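Local coordinates for protein type ii site-specific deoxyribonuclease (Klebsiella pneumoniae, PDB 6EKR) that probably cleaves double-stranded DNA at a specific sequence, as a dimeric type IIP restriction endonuclease of the PD-(D/E)xK nuclease family, at residues 208-213 with 256-261; 249-254 with 275-280. The protein carries 2 engineered substitutions. One frame throughout, in Å; residues are numbered along the deposited sequence.

Contact 1: residues 208-213 with 256-261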
loop_
_atom_site.group_PDB
_atom_site.type_symbol
_atom_site.label_atom_id
_atom_site.label_comp_id
_atom_site.label_asym_id
_atom_site.label_seq_id
_atom_site.Cartn_x
_atom_site.Cartn_y
_atom_site.Cartn_z
ATOM N N ALA A 208 -4.356 -7.710 -7.355
ATOM C CA ALA A 208 -5.262 -6.748 -7.973
ATOM C C ALA A 208 -4.973 -6.563 -9.462
ATOM O O ALA A 208 -5.898 -6.544 -10.287
ATOM C CB ALA A 208 -5.179 -5.431 -7.270
ATOM N N GLN A 209 -3.695 -6.440 -9.807
ATOM C CA GLN A 209 -3.290 -6.277 -11.200
ATOM C C GLN A 209 -3.685 -7.482 -12.057
ATOM O O GLN A 209 -4.137 -7.314 -13.192
ATOM C CB GLN A 209 -1.794 -6.025 -11.286
ATOM C CG GLN A 209 -1.312 -5.685 -12.664
ATOM C CD GLN A 209 0.182 -5.465 -12.714
ATOM O OE1 GLN A 209 0.656 -4.505 -13.332
ATOM N NE2 GLN A 209 0.942 -6.350 -12.058
ATOM N N GLN A 210 -3.518 -8.687 -11.508
ATOM C CA GLN A 210 -3.867 -9.922 -12.211
ATOM C C GLN A 210 -5.362 -9.963 -12.522
ATOM O O GLN A 210 -5.767 -10.235 -13.664
ATOM C CB GLN A 210 -3.444 -11.145 -11.393
ATOM C CG GLN A 210 -3.658 -12.499 -12.060
ATOM C CD GLN A 210 -3.250 -12.540 -13.529
ATOM O OE1 GLN A 210 -4.063 -12.878 -14.381
ATOM N NE2 GLN A 210 -1.999 -12.191 -13.830
ATOM N N ARG A 211 -6.164 -9.672 -11.497
ATOM C CA ARG A 211 -7.602 -9.521 -11.621
ATOM C C ARG A 211 -7.967 -8.570 -12.757
ATOM O O ARG A 211 -8.758 -8.922 -13.641
ATOM C CB ARG A 211 -8.175 -9.007 -10.305
ATOM C CG ARG A 211 -9.598 -8.485 -10.381
ATOM C CD ARG A 211 -10.608 -9.600 -10.497
ATOM N NE ARG A 211 -10.691 -10.104 -11.861
ATOM C CZ ARG A 211 -11.589 -10.987 -12.288
ATOM N NH1 ARG A 211 -12.504 -11.464 -11.443
ATOM N NH2 ARG A 211 -11.577 -11.385 -13.561
ATOM N N ILE A 212 -7.378 -7.375 -12.738
ATOM C CA ILE A 212 -7.678 -6.354 -13.736
ATOM C C ILE A 212 -7.357 -6.841 -15.146
ATOM O O ILE A 212 -8.163 -6.664 -16.050
ATOM C CB ILE A 212 -6.990 -5.007 -13.408
ATOM C CG1 ILE A 212 -7.696 -4.341 -12.224
ATOM C CG2 ILE A 212 -6.996 -4.063 -14.619
ATOM C CD1 ILE A 212 -6.791 -3.476 -11.375
ATOM N N LEU A 213 -6.206 -7.485 -15.321
ATOM C CA LEU A 213 -5.814 -8.009 -16.633
ATOM C C LEU A 213 -6.722 -9.139 -17.130
ATOM O O LEU A 213 -6.956 -9.272 -18.333
ATOM C CB LEU A 213 -4.366 -8.482 -16.616
ATOM C CG LEU A 213 -3.276 -7.468 -16.318
ATOM C CD1 LEU A 213 -2.072 -8.211 -15.783
ATOM C CD2 LEU A 213 -2.918 -6.675 -17.544
ATOM N N TYR A 256 -10.038 -15.658 -3.573
ATOM C CA TYR A 256 -11.168 -14.784 -3.857
ATOM C C TYR A 256 -10.837 -13.518 -4.662
ATOM O O TYR A 256 -11.729 -12.920 -5.260
ATOM C CB TYR A 256 -11.917 -14.456 -2.560
ATOM C CG TYR A 256 -12.196 -15.672 -1.691
ATOM C CD1 TYR A 256 -13.198 -16.597 -2.026
ATOM C CD2 TYR A 256 -11.456 -15.902 -0.536
ATOM C CE1 TYR A 256 -13.449 -17.725 -1.224
ATOM C CE2 TYR A 256 -11.691 -17.016 0.272
ATOM C CZ TYR A 256 -12.685 -17.928 -0.070
ATOM O OH TYR A 256 -12.890 -19.029 0.754
ATOM N N LEU A 257 -9.571 -13.110 -4.697
ATOM C CA LEU A 257 -9.193 -11.929 -5.478
ATOM C C LEU A 257 -8.669 -12.275 -6.867
ATOM O O LEU A 257 -9.153 -11.737 -7.871
ATOM C CB LEU A 257 -8.178 -11.061 -4.729
ATOM C CG LEU A 257 -7.658 -9.786 -5.407
ATOM C CD1 LEU A 257 -8.790 -8.835 -5.754
ATOM C CD2 LEU A 257 -6.664 -9.094 -4.504
ATOM N N SER A 258 -7.678 -13.162 -6.925
ATOM C CA SER A 258 -7.052 -13.533 -8.185
ATOM C C SER A 258 -6.046 -14.651 -7.980
ATOM O O SER A 258 -5.567 -14.858 -6.872
ATOM C CB SER A 258 -6.341 -12.324 -8.787
ATOM O OG SER A 258 -6.251 -12.446 -10.196
ATOM N N SER A 259 -5.703 -15.357 -9.050
ATOM C CA SER A 259 -4.713 -16.416 -8.952
ATOM C C SER A 259 -3.402 -16.062 -9.652
ATOM O O SER A 259 -3.394 -15.682 -10.819
ATOM C CB SER A 259 -5.280 -17.722 -9.497
ATOM O OG SER A 259 -5.900 -17.477 -10.742
ATOM N N LEU A 260 -2.298 -16.179 -8.918
ATOM C CA LEU A 260 -0.958 -16.039 -9.485
ATOM C C LEU A 260 -0.344 -17.416 -9.677
ATOM O O LEU A 260 -0.662 -18.361 -8.942
ATOM C CB LEU A 260 -0.044 -15.197 -8.588
ATOM C CG LEU A 260 -0.539 -13.873 -8.022
ATOM C CD1 LEU A 260 0.578 -13.246 -7.235
ATOM C CD2 LEU A 260 -1.037 -12.931 -9.108
ATOM N N SER A 261 0.550 -17.515 -10.655
ATOM C CA SER A 261 1.149 -18.780 -11.019
ATOM C C SER A 261 2.171 -19.241 -9.999
ATOM O O SER A 261 2.375 -20.444 -9.815
ATOM C CB SER A 261 1.786 -18.665 -12.383
ATOM O OG SER A 261 0.792 -18.354 -13.335
#
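Ser258 meets the flank of the helix at Gln210 and Arg211, where the two backbones come nearest. Methylene groups resting on oxygens carry much of the contact. In Gln210, CG anti to the backbone N (chi1 -176°) and a bend at chi2 lay the aliphatic part beside Ser258 OG, 3.2 Å from CG, and Ser259 O, 3.4 Å from CG. Arg211 runs its CB, CG and CD alongside the Leu257 carbonyl, CD 3.7 Å from Leu257 O. The carbon-to-carbon part is Leu260, which lays its CD2 methyl against the base of the Gln210 side chain, 3.8 Å from CB. Ala208 turns its methyl away, and Leu257 CD2 meets the backbone there, 3.9 Å from Ala208 N. The polar atoms meet without bonding: Ser258 OG is 3.1 Å from Arg211 N, but the angle is too poor for a hydrogen bond. A serine suits this place because its short side chain fits close to the helix backbone. The Arg211 guanidinium lies near that of Arg211 of the second subunit, two like charges brought close at the subunit interface. Helix 204-217 is thus joined to the link leaving helix 247-257, and Ser261 then bonds by its backbone to Ser224 of strand 222-227, as the chain enters the neighbouring parallel strand 262-265.

Contact 2: residues 249-254 with 275-280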
loop_
_atom_site.group_PDB
_atom_site.type_symbol
_atom_site.label_atom_id
_atom_site.label_comp_id
_atom_site.label_asym_id
_atom_site.label_seq_id
_atom_site.Cartn_x
_atom_site.Cartn_y
_atom_site.Cartn_z
ATOM N N THR A 249 -3.876 -13.627 4.485
ATOM C CA THR A 249 -4.146 -12.649 3.448
ATOM C C THR A 249 -3.886 -13.193 2.037
ATOM O O THR A 249 -4.681 -12.968 1.119
ATOM C CB THR A 249 -3.375 -11.349 3.738
ATOM O OG1 THR A 249 -4.117 -10.597 4.703
ATOM C CG2 THR A 249 -3.193 -10.498 2.493
ATOM N N ILE A 250 -2.796 -13.933 1.880
ATOM C CA ILE A 250 -2.411 -14.462 0.580
ATOM C C ILE A 250 -3.391 -15.535 0.132
ATOM O O ILE A 250 -3.682 -15.658 -1.055
ATOM C CB ILE A 250 -0.963 -14.991 0.586
ATOM C CG1 ILE A 250 -0.009 -13.871 0.994
ATOM C CG2 ILE A 250 -0.569 -15.481 -0.787
ATOM C CD1 ILE A 250 1.386 -14.335 1.290
ATOM N N ARG A 251 -3.911 -16.296 1.088
ATOM C CA ARG A 251 -4.920 -17.303 0.785
ATOM C C ARG A 251 -6.226 -16.653 0.329
ATOM O O ARG A 251 -6.772 -17.011 -0.715
ATOM C CB ARG A 251 -5.163 -18.205 1.990
ATOM C CG ARG A 251 -3.993 -19.105 2.369
ATOM C CD ARG A 251 -4.292 -19.825 3.670
ATOM N NE ARG A 251 -5.634 -20.399 3.651
ATOM C CZ ARG A 251 -6.245 -20.935 4.703
ATOM N NH1 ARG A 251 -5.631 -20.988 5.879
ATOM N NH2 ARG A 251 -7.473 -21.426 4.575
ATOM N N LEU A 252 -6.717 -15.687 1.104
ATOM C CA LEU A 252 -7.846 -14.872 0.670
ATOM C C LEU A 252 -7.593 -14.304 -0.720
ATOM O O LEU A 252 -8.469 -14.357 -1.585
ATOM C CB LEU A 252 -8.125 -13.740 1.655
ATOM C CG LEU A 252 -9.125 -13.985 2.790
ATOM C CD1 LEU A 252 -8.623 -15.030 3.789
ATOM C CD2 LEU A 252 -9.425 -12.682 3.522
ATOM N N TYR A 253 -6.391 -13.787 -0.945
ATOM C CA TYR A 253 -6.065 -13.219 -2.236
ATOM C C TYR A 253 -6.065 -14.253 -3.362
ATOM O O TYR A 253 -6.696 -14.029 -4.387
ATOM C CB TYR A 253 -4.754 -12.433 -2.181
ATOM C CG TYR A 253 -4.835 -11.100 -1.437
ATOM C CD1 TYR A 253 -6.052 -10.576 -0.998
ATOM C CD2 TYR A 253 -3.682 -10.354 -1.198
ATOM C CE1 TYR A 253 -6.110 -9.366 -0.325
ATOM C CE2 TYR A 253 -3.729 -9.139 -0.535
ATOM C CZ TYR A 253 -4.941 -8.648 -0.102
ATOM O OH TYR A 253 -4.965 -7.436 0.557
ATOM N N GLN A 254 -5.390 -15.385 -3.160
ATOM C CA GLN A 254 -5.377 -16.476 -4.151
ATOM C C GLN A 254 -6.758 -17.001 -4.503
ATOM O O GLN A 254 -7.054 -17.277 -5.672
ATOM C CB GLN A 254 -4.550 -17.664 -3.671
ATOM C CG GLN A 254 -3.148 -17.702 -4.190
ATOM C CD GLN A 254 -3.093 -17.741 -5.687
ATOM O OE1 GLN A 254 -3.001 -16.706 -6.337
ATOM N NE2 GLN A 254 -3.154 -18.929 -6.247
ATOM N N ARG A 275 1.756 -26.205 3.825
ATOM C CA ARG A 275 0.685 -26.626 2.917
ATOM C C ARG A 275 -0.493 -25.651 2.802
ATOM O O ARG A 275 -1.120 -25.579 1.744
ATOM C CB ARG A 275 0.167 -28.021 3.296
ATOM C CG ARG A 275 0.873 -29.216 2.623
ATOM C CD ARG A 275 2.166 -29.583 3.347
ATOM N NE ARG A 275 2.575 -30.965 3.093
ATOM C CZ ARG A 275 3.597 -31.578 3.697
ATOM N NH1 ARG A 275 4.336 -30.940 4.598
ATOM N NH2 ARG A 275 3.881 -32.840 3.399
ATOM N N ASP A 276 -0.798 -24.904 3.868
ATOM C CA ASP A 276 -1.901 -23.929 3.814
ATOM C C ASP A 276 -1.716 -22.883 2.715
ATOM O O ASP A 276 -2.696 -22.343 2.212
ATOM C CB ASP A 276 -2.199 -23.287 5.185
ATOM C CG ASP A 276 -1.204 -22.181 5.587
ATOM O OD1 ASP A 276 0.027 -22.346 5.415
ATOM O OD2 ASP A 276 -1.663 -21.147 6.127
ATOM N N LEU A 277 -0.462 -22.628 2.336
ATOM C CA LEU A 277 -0.132 -21.803 1.172
ATOM C C LEU A 277 0.226 -22.617 -0.064
ATOM O O LEU A 277 -0.300 -22.373 -1.158
ATOM C CB LEU A 277 1.038 -20.879 1.484
ATOM C CG LEU A 277 0.643 -19.457 1.845
ATOM C CD1 LEU A 277 1.829 -18.770 2.418
ATOM C CD2 LEU A 277 0.137 -18.714 0.627
ATOM N N THR A 278 1.128 -23.581 0.116
ATOM C CA THR A 278 1.670 -24.339 -1.006
ATOM C C THR A 278 0.632 -25.227 -1.692
ATOM O O THR A 278 0.875 -25.701 -2.793
ATOM C CB THR A 278 2.927 -25.147 -0.605
ATOM O OG1 THR A 278 2.554 -26.328 0.119
ATOM C CG2 THR A 278 3.875 -24.288 0.235
ATOM N N ASP A 279 -0.512 -25.457 -1.043
ATOM C CA ASP A 279 -1.607 -26.220 -1.644
ATOM C C ASP A 279 -2.264 -25.409 -2.733
ATOM O O ASP A 279 -2.681 -25.948 -3.741
ATOM C CB ASP A 279 -2.689 -26.584 -0.616
ATOM C CG ASP A 279 -2.317 -27.777 0.256
ATOM O OD1 ASP A 279 -1.397 -28.547 -0.096
ATOM O OD2 ASP A 279 -2.955 -27.941 1.316
ATOM N N ILE A 280 -2.362 -24.105 -2.521
ATOM C CA ILE A 280 -3.119 -23.243 -3.422
ATOM C C ILE A 280 -2.252 -22.304 -4.273
ATOM O O ILE A 280 -2.747 -21.745 -5.247
ATOM C CB ILE A 280 -4.197 -22.446 -2.660
ATOM C CG1 ILE A 280 -3.553 -21.473 -1.665
ATOM C CG2 ILE A 280 -5.174 -23.402 -1.959
ATOM C CD1 ILE A 280 -4.498 -20.379 -1.192
#
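Asp276 of the short helix 275-278 faces Arg251 in the middle of helix 247-257. Its backbone O sits 3.3 Å from Arg251 CD, and its OD2 makes a long salt bridge to Arg251 NH1 at 4.0 Å. Carboxylate and guanidinium are turned 79° apart, so they do not meet as a flat bidentate pair; the stronger partner of OD2 is Arg271. A long arginine suits this outer edge: its methylenes pack on the Asp276 carbonyl and Ile280 while the guanidinium extends toward the Asp276 carboxylate. Next comes Leu277, whose CD2 meets Ile250 CG2 at 3.6 Å, the two branched side chains crossing at about a right angle. Tyr272 touches both, and Phe207 adds to the packing of Ile250. At the end, Ile280 holds CG1 between its backbone N and carbonyl carbon (chi1 65°), which carries CD1 to the helix, 3.7 Å from both Arg251 CA and Gln254 CB. Its carbonyl accepts a hydrogen bond from Gln254 NE2 (3.0 Å, 151° at the hydrogen), the oxygen close to the amide plane; OE1 is satisfied by Leu260 N. Helices 247-257 and 275-278 lie in successive connections between parallel strands 222-227, 262-265 and 283-285, consistent with the beta-alpha-beta crossovers of the PD-(D/E)xK fold.

Overall arrangement
Helix 247-257 is common to both contacts, whose centres lie 13 Å apart and whose segments alternate along the chain. The join runs through the helix's C-terminal end: Gln254, a member of contact 2, takes Leu260 N of contact 1 on its OE1 at 2.7 Å, and Tyr253 O probably accepts a hydrogen bond from Ser258 N at 2.9 Å. One glutamine amide therefore ties the exit loop of its own helix to the end of segment 275-280. Phe207, on helix 204-217, touches residues of both contacts. Both also reach the second subunit, whose Ser215 binds Tyr256 O and whose Asp167 binds Thr249 OG1, placing this corner of the fold at the dimer interface.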